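Local structure of Lin0012 protein (Listeria innocua, 3K17) at residues T86-L89 / K90-I94; N129-M132 / T133-P137; S191-W194 / F195-P199. The protein probably acts as an ATP-dependent phosphomevalonate kinase of the GHMP kinase family, in the mevalonate route to isopentenyl diphosphate. One frame throughout, in Å; residues are numbered along the deposited sequence.

Contact 1 (T86-L89 / K90-I94); sequences TTFL and KSEGI
Leu-89 and Ile-94 meet across the C-terminal end of helix 76-91, where the chain leaves the helix through a Schellman motif. Two bonds define it. Ile-94 N reaches back five residues to Leu-89 O (2.8 Å), with an N-H...O angle of 157°, and inside that loop Gly-93 N donates to Lys-90 O at 3.0 Å. Gly-93 itself has the positive phi of the motif, 73°. The fold-back brings together the two side chains that flank it, the hydrophobic pair that commonly accompanies a Schellman turn.

Leu-89 can be followed outward. Its CB lies 4.0 Å from Ile-94 CB. CG, anti to the carbonyl carbon (chi1 -69°), carries the two methyls past the turn: CD2 reaches both CB and CG1 of Ile-94, while CD1 leans on Phe-135 of helix 119-135.

One residue earlier, Phe-88 offers a ring face to Glu-92. Glu-92 CG, set by chi1 opposite its own carbonyl carbon, sits over that face in a CH-pi contact, 4.3 Å from the centroid of the Phe-88 ring. Ser-91 OG also donates to Phe-88 O, although the modelled bond is so short that its exact length is doubtful. On the flank of the helix, the extended Lys-90 side chain runs back alongside the preceding turn. Its NZ is hydrogen-bonded to Gly-65 O, and lower down its CG lies 3.4 Å from Thr-86 O, the same oxygen that accepts Lys-90 N at 3.1 Å.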
loop_
_atom_site.group_PDB
_atom_site.type_symbol
_atom_site.label_atom_id
_atom_site.label_comp_id
_atom_site.label_asym_id
_atom_site.label_seq_id
_atom_site.Cartn_x
_atom_site.Cartn_y
_atom_site.Cartn_z
ATOM N N THR A 86 -24.788 -19.818 -5.364
ATOM C CA THR A 86 -25.325 -18.869 -6.323
ATOM C C THR A 86 -24.852 -19.196 -7.738
ATOM O O THR A 86 -25.640 -19.171 -8.679
ATOM C CB THR A 86 -24.895 -17.428 -5.951
ATOM O OG1 THR A 86 -25.578 -17.024 -4.756
ATOM C CG2 THR A 86 -25.201 -16.464 -7.079
ATOM N N THR A 87 -23.563 -19.487 -7.885
ATOM C CA THR A 87 -23.010 -19.826 -9.185
ATOM C C THR A 87 -23.615 -21.142 -9.684
ATOM O O THR A 87 -23.856 -21.306 -10.883
ATOM C CB THR A 87 -21.475 -19.958 -9.127
ATOM O OG1 THR A 87 -20.902 -18.664 -8.904
ATOM C CG2 THR A 87 -20.923 -20.542 -10.438
ATOM N N PHE A 88 -23.858 -22.075 -8.767
ATOM C CA PHE A 88 -24.448 -23.352 -9.156
ATOM C C PHE A 88 -25.892 -23.155 -9.622
ATOM O O PHE A 88 -26.291 -23.681 -10.657
ATOM C CB PHE A 88 -24.439 -24.349 -7.999
ATOM C CG PHE A 88 -25.159 -25.633 -8.314
ATOM C CD1 PHE A 88 -24.618 -26.545 -9.219
ATOM C CD2 PHE A 88 -26.398 -25.902 -7.758
ATOM C CE1 PHE A 88 -25.308 -27.702 -9.570
ATOM C CE2 PHE A 88 -27.099 -27.057 -8.102
ATOM C CZ PHE A 88 -26.549 -27.960 -9.014
ATOM N N LEU A 89 -26.670 -22.397 -8.857
ATOM C CA LEU A 89 -28.062 -22.150 -9.209
ATOM C C LEU A 89 -28.198 -21.449 -10.560
ATOM O O LEU A 89 -29.111 -21.744 -11.329
ATOM C CB LEU A 89 -28.754 -21.337 -8.110
ATOM C CG LEU A 89 -28.973 -22.077 -6.782
ATOM C CD1 LEU A 89 -29.499 -21.116 -5.730
ATOM C CD2 LEU A 89 -29.950 -23.228 -6.989
ATOM N N LYS A 90 -27.298 -20.525 -10.859
ATOM C CA LYS A 90 -27.377 -19.844 -12.139
ATOM C C LYS A 90 -27.053 -20.804 -13.281
ATOM O O LYS A 90 -27.595 -20.667 -14.376
ATOM C CB LYS A 90 -26.426 -18.657 -12.184
ATOM C CG LYS A 90 -26.878 -17.460 -11.371
ATOM C CD LYS A 90 -25.887 -16.328 -11.561
ATOM C CE LYS A 90 -26.379 -15.041 -10.954
ATOM N NZ LYS A 90 -25.502 -13.910 -11.367
ATOM N N SER A 91 -26.174 -21.772 -13.033
ATOM C CA SER A 91 -25.822 -22.729 -14.072
ATOM C C SER A 91 -27.029 -23.612 -14.383
ATOM O O SER A 91 -27.144 -24.135 -15.484
ATOM C CB SER A 91 -24.632 -23.603 -13.648
ATOM O OG SER A 91 -24.985 -24.506 -12.614
ATOM N N GLU A 92 -27.918 -23.780 -13.406
ATOM C CA GLU A 92 -29.126 -24.581 -13.600
ATOM C C GLU A 92 -30.277 -23.710 -14.098
ATOM O O GLU A 92 -31.397 -24.185 -14.252
ATOM C CB GLU A 92 -29.540 -25.262 -12.292
ATOM C CG GLU A 92 -28.673 -26.439 -11.889
ATOM C CD GLU A 92 -28.715 -27.573 -12.905
ATOM O OE1 GLU A 92 -29.824 -27.913 -13.372
ATOM O OE2 GLU A 92 -27.643 -28.127 -13.229
ATOM N N GLY A 93 -29.998 -22.432 -14.343
ATOM C CA GLY A 93 -31.029 -21.528 -14.822
ATOM C C GLY A 93 -32.034 -21.142 -13.750
ATOM O O GLY A 93 -33.173 -20.780 -14.054
ATOM N N ILE A 94 -31.618 -21.221 -12.490
ATOM C CA ILE A 94 -32.489 -20.873 -11.371
ATOM C C ILE A 94 -32.339 -19.396 -11.020
ATOM O O ILE A 94 -31.221 -18.888 -10.920
ATOM C CB ILE A 94 -32.142 -21.699 -10.112
ATOM C CG1 ILE A 94 -32.266 -23.193 -10.419
ATOM C CG2 ILE A 94 -33.045 -21.290 -8.957
ATOM C CD1 ILE A 94 -33.625 -23.594 -10.925
#

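Contact 2 (N129-M132 / T133-P137); sequences NALM and TKFYP
Met-132, modelled as selenomethionine, packs against Tyr-136 one helical turn on, as helix 119-135 runs out. Its chain bends at chi2 and again at chi3, and the selenium atom SE comes 4.3 Å from Tyr-136 CB, a loose apolar contact at the first residue to leave helical geometry.

Thr-133 turns its hydroxyl back into the helix. OG1, anti to the carbonyl carbon (chi1 -62°), donates to Asn-129 O at 2.8 Å, and Thr-133 N donates to Asn-129 O at 2.9 Å. The two donors approach from opposite faces of the carbonyl plane, so this oxygen is gripped twice.

Leu-131 lies side by side with Phe-135, both pointing the same way. Leu-131 CD2 meets the ring at its edge and in its plane, 3.8 Å from Phe-135 CE2, while Lys-134 CG covers one face toward the rim.

Around this last turn, Leu-131 packs on Ala-85 of helix 76-91. Asn-129, Ala-130 and Thr-133 rest on strand 7-18, and Lys-134 reaches strand 37-45, where its NZ forms a salt bridge with Asp-45.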
loop_
_atom_site.group_PDB
_atom_site.type_symbol
_atom_site.label_atom_id
_atom_site.label_comp_id
_atom_site.label_asym_id
_atom_site.label_seq_id
_atom_site.Cartn_x
_atom_site.Cartn_y
_atom_site.Cartn_z
ATOM N N ASN A 129 -27.472 -26.411 2.349
ATOM C CA ASN A 129 -28.774 -27.044 2.516
ATOM C C ASN A 129 -29.916 -26.054 2.470
ATOM O O ASN A 129 -30.944 -26.323 1.844
ATOM C CB ASN A 129 -28.848 -27.830 3.818
ATOM C CG ASN A 129 -28.450 -29.273 3.634
ATOM O OD1 ASN A 129 -28.591 -29.822 2.549
ATOM N ND2 ASN A 129 -27.969 -29.901 4.694
ATOM N N ALA A 130 -29.744 -24.912 3.126
ATOM C CA ALA A 130 -30.788 -23.894 3.135
ATOM C C ALA A 130 -31.090 -23.338 1.741
ATOM O O ALA A 130 -32.249 -23.170 1.383
ATOM C CB ALA A 130 -30.406 -22.752 4.075
ATOM N N LEU A 131 -30.060 -23.052 0.952
ATOM C CA LEU A 131 -30.282 -22.493 -0.380
ATOM C C LEU A 131 -30.774 -23.531 -1.382
ATOM O O LEU A 131 -31.540 -23.201 -2.289
ATOM C CB LEU A 131 -29.011 -21.811 -0.910
ATOM C CG LEU A 131 -28.620 -20.512 -0.176
ATOM C CD1 LEU A 131 -27.274 -20.003 -0.658
ATOM C CD2 LEU A 131 -29.694 -19.464 -0.400
HETATM N N MSE A 132 -30.330 -24.775 -1.239
HETATM C CA MSE A 132 -30.786 -25.812 -2.148
HETATM C C MSE A 132 -32.243 -26.156 -1.842
HETATM O O MSE A 132 -33.051 -26.310 -2.757
HETATM C CB MSE A 132 -29.916 -27.065 -2.046
HETATM C CG MSE A 132 -28.496 -26.894 -2.587
HETATM SE SE MSE A 132 -28.381 -26.204 -4.395
HETATM C CE MSE A 132 -28.163 -24.308 -3.984
ATOM N N THR A 133 -32.584 -26.261 -0.563
ATOM C CA THR A 133 -33.959 -26.581 -0.187
ATOM C C THR A 133 -34.886 -25.485 -0.716
ATOM O O THR A 133 -35.988 -25.758 -1.195
ATOM C CB THR A 133 -34.129 -26.679 1.349
ATOM O OG1 THR A 133 -33.314 -27.739 1.860
ATOM C CG2 THR A 133 -35.586 -26.969 1.710
ATOM N N LYS A 134 -34.412 -24.248 -0.649
ATOM C CA LYS A 134 -35.170 -23.087 -1.094
ATOM C C LYS A 134 -35.255 -22.890 -2.610
ATOM O O LYS A 134 -36.303 -22.500 -3.123
ATOM C CB LYS A 134 -34.570 -21.822 -0.464
ATOM C CG LYS A 134 -35.172 -20.512 -0.942
ATOM C CD LYS A 134 -36.618 -20.352 -0.487
ATOM C CE LYS A 134 -37.169 -18.991 -0.897
ATOM N NZ LYS A 134 -38.585 -18.809 -0.469
ATOM N N PHE A 135 -34.170 -23.165 -3.329
ATOM C CA PHE A 135 -34.148 -22.931 -4.774
ATOM C C PHE A 135 -34.018 -24.132 -5.714
ATOM O O PHE A 135 -34.331 -24.015 -6.894
ATOM C CB PHE A 135 -33.026 -21.942 -5.113
ATOM C CG PHE A 135 -33.203 -20.577 -4.499
ATOM C CD1 PHE A 135 -34.128 -19.677 -5.022
ATOM C CD2 PHE A 135 -32.453 -20.197 -3.384
ATOM C CE1 PHE A 135 -34.309 -18.420 -4.446
ATOM C CE2 PHE A 135 -32.624 -18.937 -2.798
ATOM C CZ PHE A 135 -33.552 -18.050 -3.329
ATOM N N TYR A 136 -33.556 -25.267 -5.206
ATOM C CA TYR A 136 -33.353 -26.447 -6.045
ATOM C C TYR A 136 -33.363 -27.684 -5.145
ATOM O O TYR A 136 -32.394 -28.440 -5.096
ATOM C CB TYR A 136 -32.000 -26.311 -6.753
ATOM C CG TYR A 136 -31.721 -27.303 -7.858
ATOM C CD1 TYR A 136 -32.491 -27.325 -9.019
ATOM C CD2 TYR A 136 -30.655 -28.193 -7.759
ATOM C CE1 TYR A 136 -32.202 -28.214 -10.062
ATOM C CE2 TYR A 136 -30.356 -29.080 -8.788
ATOM C CZ TYR A 136 -31.134 -29.088 -9.935
ATOM O OH TYR A 136 -30.845 -29.981 -10.941
ATOM N N PRO A 137 -34.483 -27.912 -4.439
ATOM C CA PRO A 137 -34.678 -29.035 -3.516
ATOM C C PRO A 137 -34.465 -30.455 -4.031
ATOM O O PRO A 137 -34.153 -31.354 -3.244
ATOM C CB PRO A 137 -36.098 -28.811 -2.995
ATOM C CG PRO A 137 -36.778 -28.148 -4.148
ATOM C CD PRO A 137 -35.741 -27.161 -4.620
#

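Contact 3 (S191-W194 / F195-P199); sequences SLEW and FMKEP
Trp-194 and Phe-195, neighbours in sequence, meet edge-to-face. The six-membered ring of the indole turns its edge toward the Phe-195 face, with the two ring centroids 5.5 Å apart and the planes at 75°. Trp-194 CZ3 makes the approach, 4.1 Å from Phe-195 CD1. Because Trp-194 CG is anti to the backbone N (chi1 -179°), the indole is swung forward over the following turn, where Glu-198 also finds it.

Glu-198 crosses a face of this indole. Its CG stands over the benzo ring, 3.8 Å from the centroid of the Trp-194 six-membered ring, in a CH-pi contact, and the bend at chi2 brings the carboxylate back along the indole, its plane 15° from that of the ring. The backbone supports this overlap, since Glu-198 N donates to Trp-194 O at 2.9 Å.

Trp-194 and Phe-195 belong to the short helix 192-197, and Glu-198 is the first residue beyond it. The helix begins with an N-cap: Ser-191 OG accepts Trp-194 N at 3.0 Å. The carbonyl of the same serine then takes Phe-195 N at 3.2 Å, the first full turn.

Elsewhere on the helix, Leu-192 and Met-196 (selenomethionine) approach at an angle, with Leu-192 CD1 and Met-196 CE 4.0 Å apart. Both press on Leu-147 and Leu-150 of helix 141-156. Glu-193 and Lys-197 run side by side with extended chains, yet Glu-193 OE2 and Lys-197 NZ stay 4.1 Å apart, beyond salt-bridge distance, so any attraction is probably weak. Trp-194 has further partners in Lys-190, by cation-pi contact, and in Trp-182 of helix 180-187. At the C-terminal end of the helix, Met-196 O accepts a hydrogen bond from Lys-143 NZ, and Glu-198 O accepts one from Lys-146 NZ.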
loop_
_atom_site.group_PDB
_atom_site.type_symbol
_atom_site.label_atom_id
_atom_site.label_comp_id
_atom_site.label_asym_id
_atom_site.label_seq_id
_atom_site.Cartn_x
_atom_site.Cartn_y
_atom_site.Cartn_z
ATOM N N SER A 191 -15.499 -26.046 -15.056
ATOM C CA SER A 191 -16.595 -25.267 -14.501
ATOM C C SER A 191 -17.158 -25.994 -13.287
ATOM O O SER A 191 -16.891 -27.181 -13.075
ATOM C CB SER A 191 -17.715 -25.075 -15.524
ATOM O OG SER A 191 -18.503 -26.254 -15.643
ATOM N N LEU A 192 -17.933 -25.272 -12.488
ATOM C CA LEU A 192 -18.558 -25.843 -11.312
ATOM C C LEU A 192 -19.574 -26.900 -11.775
ATOM O O LEU A 192 -19.743 -27.944 -11.138
ATOM C CB LEU A 192 -19.263 -24.738 -10.525
ATOM C CG LEU A 192 -20.000 -25.159 -9.257
ATOM C CD1 LEU A 192 -19.013 -25.778 -8.284
ATOM C CD2 LEU A 192 -20.692 -23.951 -8.646
ATOM N N GLU A 193 -20.241 -26.628 -12.893
ATOM C CA GLU A 193 -21.236 -27.558 -13.428
ATOM C C GLU A 193 -20.593 -28.892 -13.780
ATOM O O GLU A 193 -21.198 -29.946 -13.600
ATOM C CB GLU A 193 -21.914 -26.973 -14.671
ATOM C CG GLU A 193 -22.991 -27.885 -15.255
ATOM C CD GLU A 193 -23.687 -27.282 -16.466
ATOM O OE1 GLU A 193 -22.976 -26.805 -17.376
ATOM O OE2 GLU A 193 -24.941 -27.294 -16.509
ATOM N N TRP A 194 -19.363 -28.838 -14.275
ATOM C CA TRP A 194 -18.630 -30.042 -14.640
ATOM C C TRP A 194 -18.289 -30.837 -13.381
ATOM O O TRP A 194 -18.329 -32.069 -13.377
ATOM C CB TRP A 194 -17.338 -29.671 -15.377
ATOM C CG TRP A 194 -16.533 -30.855 -15.812
ATOM C CD1 TRP A 194 -16.647 -31.544 -16.988
ATOM C CD2 TRP A 194 -15.533 -31.530 -15.047
ATOM N NE1 TRP A 194 -15.775 -32.612 -17.000
ATOM C CE2 TRP A 194 -15.080 -32.626 -15.820
ATOM C CE3 TRP A 194 -14.972 -31.318 -13.779
ATOM C CZ2 TRP A 194 -14.095 -33.505 -15.365
ATOM C CZ3 TRP A 194 -13.991 -32.196 -13.326
ATOM C CH2 TRP A 194 -13.563 -33.275 -14.120
ATOM N N PHE A 195 -17.945 -30.125 -12.313
ATOM C CA PHE A 195 -17.595 -30.765 -11.047
ATOM C C PHE A 195 -18.781 -31.509 -10.446
ATOM O O PHE A 195 -18.613 -32.570 -9.846
ATOM C CB PHE A 195 -17.102 -29.715 -10.037
ATOM C CG PHE A 195 -15.617 -29.475 -10.073
ATOM C CD1 PHE A 195 -14.731 -30.479 -9.692
ATOM C CD2 PHE A 195 -15.106 -28.232 -10.440
ATOM C CE1 PHE A 195 -13.355 -30.253 -9.667
ATOM C CE2 PHE A 195 -13.726 -27.987 -10.421
ATOM C CZ PHE A 195 -12.847 -28.997 -10.032
HETATM N N MSE A 196 -19.976 -30.942 -10.606
HETATM C CA MSE A 196 -21.196 -31.530 -10.062
HETATM C C MSE A 196 -21.614 -32.810 -10.772
HETATM O O MSE A 196 -22.160 -33.721 -10.153
HETATM C CB MSE A 196 -22.353 -30.528 -10.136
HETATM C CG MSE A 196 -22.194 -29.295 -9.256
HETATM SE SE MSE A 196 -21.928 -29.730 -7.377
HETATM C CE MSE A 196 -20.001 -29.576 -7.330
ATOM N N LYS A 197 -21.365 -32.869 -12.072
ATOM C CA LYS A 197 -21.742 -34.033 -12.863
ATOM C C LYS A 197 -20.659 -35.095 -12.937
ATOM O O LYS A 197 -20.943 -36.258 -13.212
ATOM C CB LYS A 197 -22.125 -33.597 -14.278
ATOM C CG LYS A 197 -23.375 -32.740 -14.315
ATOM C CD LYS A 197 -23.790 -32.388 -15.730
ATOM C CE LYS A 197 -25.099 -31.607 -15.716
ATOM N NZ LYS A 197 -25.564 -31.258 -17.083
ATOM N N GLU A 198 -19.418 -34.703 -12.689
ATOM C CA GLU A 198 -18.320 -35.652 -12.755
ATOM C C GLU A 198 -18.104 -36.409 -11.443
ATOM O O GLU A 198 -18.025 -35.810 -10.366
ATOM C CB GLU A 198 -17.031 -34.922 -13.137
ATOM C CG GLU A 198 -15.875 -35.828 -13.540
ATOM C CD GLU A 198 -16.061 -36.435 -14.923
ATOM O OE1 GLU A 198 -17.064 -36.103 -15.591
ATOM O OE2 GLU A 198 -15.196 -37.237 -15.340
ATOM N N PRO A 199 -18.034 -37.746 -11.509
ATOM C CA PRO A 199 -17.809 -38.474 -10.258
ATOM C C PRO A 199 -16.387 -38.165 -9.773
ATOM O O PRO A 199 -15.442 -38.157 -10.562
ATOM C CB PRO A 199 -17.997 -39.941 -10.667
ATOM C CG PRO A 199 -17.646 -39.946 -12.134
ATOM C CD PRO A 199 -18.286 -38.671 -12.630
#

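Overall arrangement
From the N terminus, contact 1 ends helix 76-91, contact 2 ends helix 119-135, and contact 3 spans the whole of helix 192-197. Each closes only local turns, and the three follow in series, with no nesting or crossing. Contact 1 is the spatial link. Toward contact 2, Leu-89 CD2 lies 3.7 Å from Met-132 CE, joining the ends of the two longer helices. Toward contact 3, Phe-88 CE1 lies 3.5 Å from Met-196 CG, bringing in the short helix. Contacts 2 and 3 do not touch, their nearest atoms being about 8 Å apart. Contact 1 thus ties the three helices into one group, which meets the mixed sheet at contact 2 and further helices at contact 3.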